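Local coordinates for lipopolysaccharide heptosyltransferase 2 (Escherichia coli, PDB 1PSW), which transfers the second heptose from ADP-L-glycero-beta-D-manno-heptose onto the heptosyl-Kdo2-lipid A module during assembly of the lipopolysaccharide core, at residues Asn89-Lys92 and Ser93-Pro97; Leu130-Glu133 and Arg134-Leu138; Arg146-Gln149 and Asp150-Gln153. One frame throughout, in Å; residues are numbered along the deposited sequence.

Contact 1 of 3, residues Asn89-Lys92 and Ser93-Pro97; sequences NSFK and SALVP
Ser90 and Ser93 hold the polar part of this turn through three bonds, one of them weak. The hydroxyl of Ser93 donates to the backbone carbonyl of Ser90, with Ser93 OG 2.7 Å from Ser90 O. It comes in tilted 29° from the carbonyl plane. The backbone N of Ser93 reaches back to Ser90 OG at 3.2 Å. Ser93 N also makes a weak, bent bond to Ser90 O at 3.4 Å. Both hydroxyls sit between the backbone N and the carbonyl carbon of their own residue (chi1 75° in Ser90, 74° in Ser93). These torsions turn Ser90 OG to the backbone N of Ser93, and Ser93 OG back to Ser90 O.

Two backbone bonds carry the chain on in 3-10 fashion. Ala94 N donates to Phe91 O at 3.2 Å, and Leu95 N to Lys92 O at 3.1 Å.

The apolar part is slight. Leu95 CD2 approaches the far end of the Phe91 ring obliquely, 4.3 Å from Phe91 CZ. The other methyl, Leu95 CD1, lies 4.1 Å from Lys92 CB. Leu116 touches both Phe91 and Leu95, and Ser93 and Ala94 rest on Val86 of strand 83-86.

The contact makes the turn from the loop after strand 83-86 into helix 95-99. The bonding is mainly polar, with two serines bridging the 3-10 turn that leads into the helix, so the bend probably depends more on hydrogen bonds than on apolar contact.

Contact 2 of 3, residues Leu130-Glu133 and Arg134-Leu138; sequences LMVE and RYIAL
Met131 and Tyr135, one helical turn apart, make the tight part of this contact. Met131 is present as selenomethionine. Met131 SE lies 4.8 Å from the centroid of the Tyr135 ring, 47° off the ring normal, in an oblique Met-aromatic contact. The side chain bends at its last torsion (chi3 -104°), which carries Met131 CE to the phenol end of the ring, 3.1 Å from Tyr135 OH and 3.6 Å from Tyr135 CZ. Replacing Tyr135 by an alanine would probably cost SE and CE of Met131 their aromatic partner and open a gap beside Met16. Val132 and Ile136 lie side by side and point the same way, with Val132 CG2 3.8 Å from Ile136 CD1.

Four backbone bonds run from residue to residue four places on. The one from Tyr135 N to Met131 O measures 3.1 Å.

The looser, partly exposed side is polar. Glu133 OE1 returns to the start of the helix and accepts the N of Leu130, the N-cap residue, at 3.1 Å. Arg134 stretches out past Leu130 O, with Arg134 CG 3.5 Å from that oxygen, and its NE bonds to Trp128 O.

Helix 131-137 lies against helix 11-27, where Met16 meets both Val132 and Tyr135. Ala137 and Leu138 touch Trp108 of strand 104-108. At the start of the helix, Met131 shares a backbone bond with Phe294, which follows strand 283-287 of the other parallel sheet. This bond joins the half holding strand 104-108 to the half with the second sheet, consistent with the two-domain GT-B fold.

Contact 3 of 3, residues Arg146-Gln149 and Asp150-Gln153; sequences RTAQ and DLPQ
A short 3-10 turn in the loop between helix 131-137 and helix 164-173 brings Asp150 back onto Arg146. The carboxylate lies over one face of the Arg146 guanidinium, with the two planes 45° apart. The closest charged atoms are Arg146 NH1 and Asp150 OD2, modelled 2.7 Å apart. As modelled, this is a salt bridge by charge alone, since the oxygen lies well out of the guanidinium plane; Asp150 OD2 is crowded, so its place is doubtful. With the same doubt, Asp150 OD2 appears to accept the backbone N of Arg146 at 3.1 Å and, weakly, that of Thr147. Asp150 OD1 sits 3.1 Å from Arg146 NH2.

The turn itself rests on two backbone bonds of the 3-10 kind. Asp150 N donates to Thr147 O at 3.1 Å, and Leu151 N to Ala148 O at 3.1 Å. Thr147 OG1 adds a weak bond from the N of Gln149.

The charged pair belongs to a surface contact, while Leu151 is buried. Leu151 CD1 passes 3.8 Å from Ala148 O. The Leu151 side chain packs on Glu133 and Ile136 of helix 131-137, with CG anti to its carbonyl carbon (chi1 -69°). Trp128 touches both Ala148 and Leu151.

The three contacts follow one another along the chain, and none nests in or crosses another. Contact 1 comes first, leading from strand 83-86 into helix 95-99. The chain then forms strands 104-108 and 119-121 before contact 2 winds up helix 131-137. Contact 3 turns the loop that follows. Contacts 1 and 3 each close a short turn; contact 2 lies within a helix and closes no loop. Contacts 1 and 2 lie beside the sheet of strands 83-86 and 104-108, their nearest atoms about 7 Å apart. Contacts 1 and 3 are about 16 Å apart at their nearest atoms. Contacts 2 and 3 touch. Ala148 packs on Glu133, and Leu151 packs against Ile136 and Ala137.

Contact 1 of 3, residues Asn89-Lys92 and Ser93-Pro97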
loop_
_atom_site.group_PDB
_atom_site.type_symbol
_atom_site.label_atom_id
_atom_site.label_comp_id
_atom_site.label_asym_id
_atom_site.label_seq_id
_atom_site.Cartn_x
_atom_site.Cartn_y
_atom_site.Cartn_z
ATOM N N ASN A 89 -8.599 13.247 -4.495
ATOM C CA ASN A 89 -8.988 14.621 -4.188
ATOM C C ASN A 89 -9.266 15.437 -5.447
ATOM O O ASN A 89 -9.903 16.482 -5.373
ATOM C CB ASN A 89 -7.893 15.317 -3.372
ATOM C CG ASN A 89 -7.845 14.839 -1.933
ATOM O OD1 ASN A 89 -8.784 15.053 -1.164
ATOM N ND2 ASN A 89 -6.750 14.185 -1.562
ATOM N N SER A 90 -8.800 14.955 -6.595
ATOM C CA SER A 90 -8.987 15.674 -7.850
ATOM C C SER A 90 -10.454 15.957 -8.137
ATOM O O SER A 90 -11.341 15.186 -7.768
ATOM C CB SER A 90 -8.392 14.889 -9.015
ATOM O OG SER A 90 -9.211 13.790 -9.346
ATOM N N PHE A 91 -10.697 17.084 -8.791
ATOM C CA PHE A 91 -12.039 17.494 -9.159
ATOM C C PHE A 91 -12.665 16.494 -10.134
ATOM O O PHE A 91 -13.774 16.016 -9.915
ATOM C CB PHE A 91 -11.983 18.885 -9.799
ATOM C CG PHE A 91 -13.135 19.182 -10.716
ATOM C CD1 PHE A 91 -14.416 19.385 -10.211
ATOM C CD2 PHE A 91 -12.939 19.234 -12.092
ATOM C CE1 PHE A 91 -15.483 19.643 -11.066
ATOM C CE2 PHE A 91 -13.995 19.491 -12.955
ATOM C CZ PHE A 91 -15.271 19.693 -12.440
ATOM N N LYS A 92 -11.944 16.181 -11.204
ATOM C CA LYS A 92 -12.440 15.267 -12.224
ATOM C C LYS A 92 -12.771 13.868 -11.708
ATOM O O LYS A 92 -13.616 13.178 -12.285
ATOM C CB LYS A 92 -11.427 15.158 -13.363
ATOM C CG LYS A 92 -10.131 14.472 -12.977
ATOM C CD LYS A 92 -9.155 14.432 -14.141
ATOM C CE LYS A 92 -7.942 13.575 -13.804
ATOM N NZ LYS A 92 -6.965 13.493 -14.930
ATOM N N SER A 93 -12.123 13.445 -10.624
ATOM C CA SER A 93 -12.375 12.109 -10.082
ATOM C C SER A 93 -13.810 11.908 -9.594
ATOM O O SER A 93 -14.287 10.778 -9.526
ATOM C CB SER A 93 -11.391 11.788 -8.944
ATOM O OG SER A 93 -11.712 12.492 -7.753
ATOM N N ALA A 94 -14.505 12.993 -9.265
ATOM C CA ALA A 94 -15.881 12.873 -8.796
ATOM C C ALA A 94 -16.921 13.052 -9.904
ATOM O O ALA A 94 -18.123 13.092 -9.636
ATOM C CB ALA A 94 -16.135 13.871 -7.672
ATOM N N LEU A 95 -16.465 13.144 -11.148
ATOM C CA LEU A 95 -17.376 13.325 -12.275
ATOM C C LEU A 95 -18.198 12.077 -12.594
ATOM O O LEU A 95 -19.423 12.148 -12.714
ATOM C CB LEU A 95 -16.592 13.760 -13.517
ATOM C CG LEU A 95 -16.128 15.224 -13.527
ATOM C CD1 LEU A 95 -15.234 15.485 -14.734
ATOM C CD2 LEU A 95 -17.351 16.139 -13.556
ATOM N N VAL A 96 -17.531 10.936 -12.725
ATOM C CA VAL A 96 -18.212 9.687 -13.045
ATOM C C VAL A 96 -19.452 9.401 -12.199
ATOM O O VAL A 96 -20.518 9.117 -12.742
ATOM C CB VAL A 96 -17.246 8.491 -12.941
ATOM C CG1 VAL A 96 -18.011 7.182 -13.050
ATOM C CG2 VAL A 96 -16.210 8.578 -14.045
ATOM N N PRO A 97 -19.331 9.466 -10.862
ATOM C CA PRO A 97 -20.486 9.199 -9.997
ATOM C C PRO A 97 -21.712 10.043 -10.334
ATOM O O PRO A 97 -22.850 9.575 -10.235
ATOM C CB PRO A 97 -19.947 9.497 -8.603
ATOM C CG PRO A 97 -18.518 9.109 -8.721
ATOM C CD PRO A 97 -18.128 9.712 -10.049
#

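Contact 2 of 3, residues Leu130-Glu133 and Arg134-Leu138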
loop_
_atom_site.group_PDB
_atom_site.type_symbol
_atom_site.label_atom_id
_atom_site.label_comp_id
_atom_site.label_asym_id
_atom_site.label_seq_id
_atom_site.Cartn_x
_atom_site.Cartn_y
_atom_site.Cartn_z
ATOM N N LEU A 130 -4.464 10.815 10.786
ATOM C CA LEU A 130 -4.096 9.652 9.981
ATOM C C LEU A 130 -4.965 9.488 8.743
ATOM O O LEU A 130 -6.169 9.693 8.799
ATOM C CB LEU A 130 -4.182 8.380 10.834
ATOM C CG LEU A 130 -3.315 8.361 12.101
ATOM C CD1 LEU A 130 -3.437 7.008 12.794
ATOM C CD2 LEU A 130 -1.872 8.638 11.726
HETATM N N MSE A 131 -4.348 9.121 7.625
HETATM C CA MSE A 131 -5.093 8.912 6.398
HETATM C C MSE A 131 -6.129 7.815 6.586
HETATM O O MSE A 131 -7.231 7.919 6.060
HETATM C CB MSE A 131 -4.168 8.522 5.240
HETATM C CG MSE A 131 -4.892 7.765 4.122
HETATM SE SE MSE A 131 -3.821 7.448 2.528
HETATM C CE MSE A 131 -4.581 8.771 1.346
ATOM N N VAL A 132 -5.785 6.766 7.334
ATOM C CA VAL A 132 -6.721 5.660 7.553
ATOM C C VAL A 132 -7.985 6.137 8.259
ATOM O O VAL A 132 -9.089 5.655 7.973
ATOM C CB VAL A 132 -6.096 4.510 8.393
ATOM C CG1 VAL A 132 -5.832 4.964 9.834
ATOM C CG2 VAL A 132 -7.030 3.310 8.384
ATOM N N GLU A 133 -7.830 7.078 9.183
ATOM C CA GLU A 133 -8.976 7.618 9.895
ATOM C C GLU A 133 -9.843 8.419 8.922
ATOM O O GLU A 133 -11.068 8.359 8.986
ATOM C CB GLU A 133 -8.515 8.503 11.058
ATOM C CG GLU A 133 -7.654 7.753 12.069
ATOM C CD GLU A 133 -7.017 8.670 13.098
ATOM O OE1 GLU A 133 -6.668 9.816 12.737
ATOM O OE2 GLU A 133 -6.843 8.239 14.259
ATOM N N ARG A 134 -9.211 9.151 8.009
ATOM C CA ARG A 134 -9.964 9.943 7.048
ATOM C C ARG A 134 -10.809 9.088 6.115
ATOM O O ARG A 134 -11.922 9.475 5.752
ATOM C CB ARG A 134 -9.027 10.843 6.236
ATOM C CG ARG A 134 -8.302 11.857 7.108
ATOM C CD ARG A 134 -7.411 12.799 6.313
ATOM N NE ARG A 134 -6.568 13.574 7.219
ATOM C CZ ARG A 134 -5.665 14.470 6.835
ATOM N NH1 ARG A 134 -5.480 14.725 5.544
ATOM N NH2 ARG A 134 -4.932 15.101 7.747
ATOM N N TYR A 135 -10.296 7.928 5.718
ATOM C CA TYR A 135 -11.059 7.042 4.840
ATOM C C TYR A 135 -12.212 6.419 5.606
ATOM O O TYR A 135 -13.349 6.406 5.143
ATOM C CB TYR A 135 -10.179 5.924 4.269
ATOM C CG TYR A 135 -9.307 6.350 3.113
ATOM C CD1 TYR A 135 -9.660 7.433 2.304
ATOM C CD2 TYR A 135 -8.148 5.646 2.798
ATOM C CE1 TYR A 135 -8.878 7.801 1.214
ATOM C CE2 TYR A 135 -7.362 6.006 1.709
ATOM C CZ TYR A 135 -7.736 7.088 0.920
ATOM O OH TYR A 135 -6.964 7.450 -0.163
ATOM N N ILE A 136 -11.904 5.901 6.789
ATOM C CA ILE A 136 -12.899 5.262 7.634
ATOM C C ILE A 136 -14.056 6.203 7.974
ATOM O O ILE A 136 -15.210 5.797 7.953
ATOM C CB ILE A 136 -12.253 4.738 8.942
ATOM C CG1 ILE A 136 -11.364 3.528 8.632
ATOM C CG2 ILE A 136 -13.327 4.397 9.960
ATOM C CD1 ILE A 136 -10.548 3.019 9.824
ATOM N N ALA A 137 -13.743 7.456 8.283
ATOM C CA ALA A 137 -14.763 8.443 8.637
ATOM C C ALA A 137 -15.864 8.604 7.585
ATOM O O ALA A 137 -17.005 8.946 7.921
ATOM C CB ALA A 137 -14.112 9.792 8.900
ATOM N N LEU A 138 -15.536 8.363 6.319
ATOM C CA LEU A 138 -16.523 8.519 5.250
ATOM C C LEU A 138 -17.681 7.528 5.310
ATOM O O LEU A 138 -18.737 7.770 4.729
ATOM C CB LEU A 138 -15.847 8.422 3.882
ATOM C CG LEU A 138 -14.777 9.473 3.577
ATOM C CD1 LEU A 138 -14.244 9.237 2.172
ATOM C CD2 LEU A 138 -15.354 10.883 3.701
#

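Contact 3 of 3, residues Arg146-Gln149 and Asp150-Gln153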
loop_
_atom_site.group_PDB
_atom_site.type_symbol
_atom_site.label_atom_id
_atom_site.label_comp_id
_atom_site.label_asym_id
_atom_site.label_seq_id
_atom_site.Cartn_x
_atom_site.Cartn_y
_atom_site.Cartn_z
ATOM N N ARG A 146 -16.550 14.364 14.550
ATOM C CA ARG A 146 -15.877 15.659 14.517
ATOM C C ARG A 146 -14.375 15.436 14.570
ATOM O O ARG A 146 -13.606 16.200 13.993
ATOM C CB ARG A 146 -16.317 16.529 15.694
ATOM C CG ARG A 146 -16.142 15.865 17.033
ATOM C CD ARG A 146 -16.732 16.695 18.155
ATOM N NE ARG A 146 -16.882 15.897 19.368
ATOM C CZ ARG A 146 -17.691 14.847 19.472
ATOM N NH1 ARG A 146 -18.429 14.470 18.434
ATOM N NH2 ARG A 146 -17.756 14.169 20.609
ATOM N N THR A 147 -13.962 14.383 15.273
ATOM C CA THR A 147 -12.546 14.034 15.383
ATOM C C THR A 147 -12.412 12.518 15.287
ATOM O O THR A 147 -13.400 11.798 15.391
ATOM C CB THR A 147 -11.925 14.501 16.726
ATOM O OG1 THR A 147 -12.416 13.684 17.794
ATOM C CG2 THR A 147 -12.282 15.953 17.004
ATOM N N ALA A 148 -11.188 12.040 15.093
ATOM C CA ALA A 148 -10.938 10.613 14.973
ATOM C C ALA A 148 -11.299 9.865 16.246
ATOM O O ALA A 148 -11.546 8.659 16.210
ATOM C CB ALA A 148 -9.471 10.368 14.612
ATOM N N GLN A 149 -11.336 10.567 17.373
ATOM C CA GLN A 149 -11.670 9.925 18.640
ATOM C C GLN A 149 -13.116 9.445 18.666
ATOM O O GLN A 149 -13.453 8.558 19.446
ATOM C CB GLN A 149 -11.415 10.887 19.803
ATOM C CG GLN A 149 -11.756 10.322 21.184
ATOM C CD GLN A 149 -11.069 8.991 21.474
ATOM O OE1 GLN A 149 -9.864 8.839 21.252
ATOM N NE2 GLN A 149 -11.831 8.026 21.987
ATOM N N ASP A 150 -13.969 10.026 17.824
ATOM C CA ASP A 150 -15.368 9.616 17.772
ATOM C C ASP A 150 -15.581 8.321 16.998
ATOM O O ASP A 150 -16.643 7.708 17.088
ATOM C CB ASP A 150 -16.238 10.701 17.141
ATOM C CG ASP A 150 -16.278 11.965 17.965
ATOM O OD1 ASP A 150 -16.206 11.863 19.209
ATOM O OD2 ASP A 150 -16.391 13.049 17.366
ATOM N N LEU A 151 -14.580 7.902 16.234
ATOM C CA LEU A 151 -14.703 6.684 15.450
ATOM C C LEU A 151 -14.861 5.447 16.315
ATOM O O LEU A 151 -14.088 5.229 17.251
ATOM C CB LEU A 151 -13.483 6.506 14.547
ATOM C CG LEU A 151 -13.327 7.477 13.384
ATOM C CD1 LEU A 151 -12.006 7.199 12.683
ATOM C CD2 LEU A 151 -14.498 7.320 12.415
ATOM N N PRO A 152 -15.881 4.624 16.021
ATOM C CA PRO A 152 -16.099 3.402 16.798
ATOM C C PRO A 152 -14.832 2.545 16.774
ATOM O O PRO A 152 -14.256 2.311 15.713
ATOM C CB PRO A 152 -17.261 2.739 16.065
ATOM C CG PRO A 152 -18.051 3.908 15.582
ATOM C CD PRO A 152 -16.978 4.837 15.058
ATOM N N GLN A 153 -14.408 2.087 17.946
ATOM C CA GLN A 153 -13.212 1.269 18.069
ATOM C C GLN A 153 -13.607 -0.191 18.255
ATOM O O GLN A 153 -14.688 -0.490 18.756
ATOM C CB GLN A 153 -12.383 1.743 19.268
ATOM C CG GLN A 153 -11.855 3.169 19.135
ATOM C CD GLN A 153 -10.558 3.246 18.349
ATOM O OE1 GLN A 153 -10.293 4.233 17.664
ATOM N NE2 GLN A 153 -9.733 2.213 18.463
#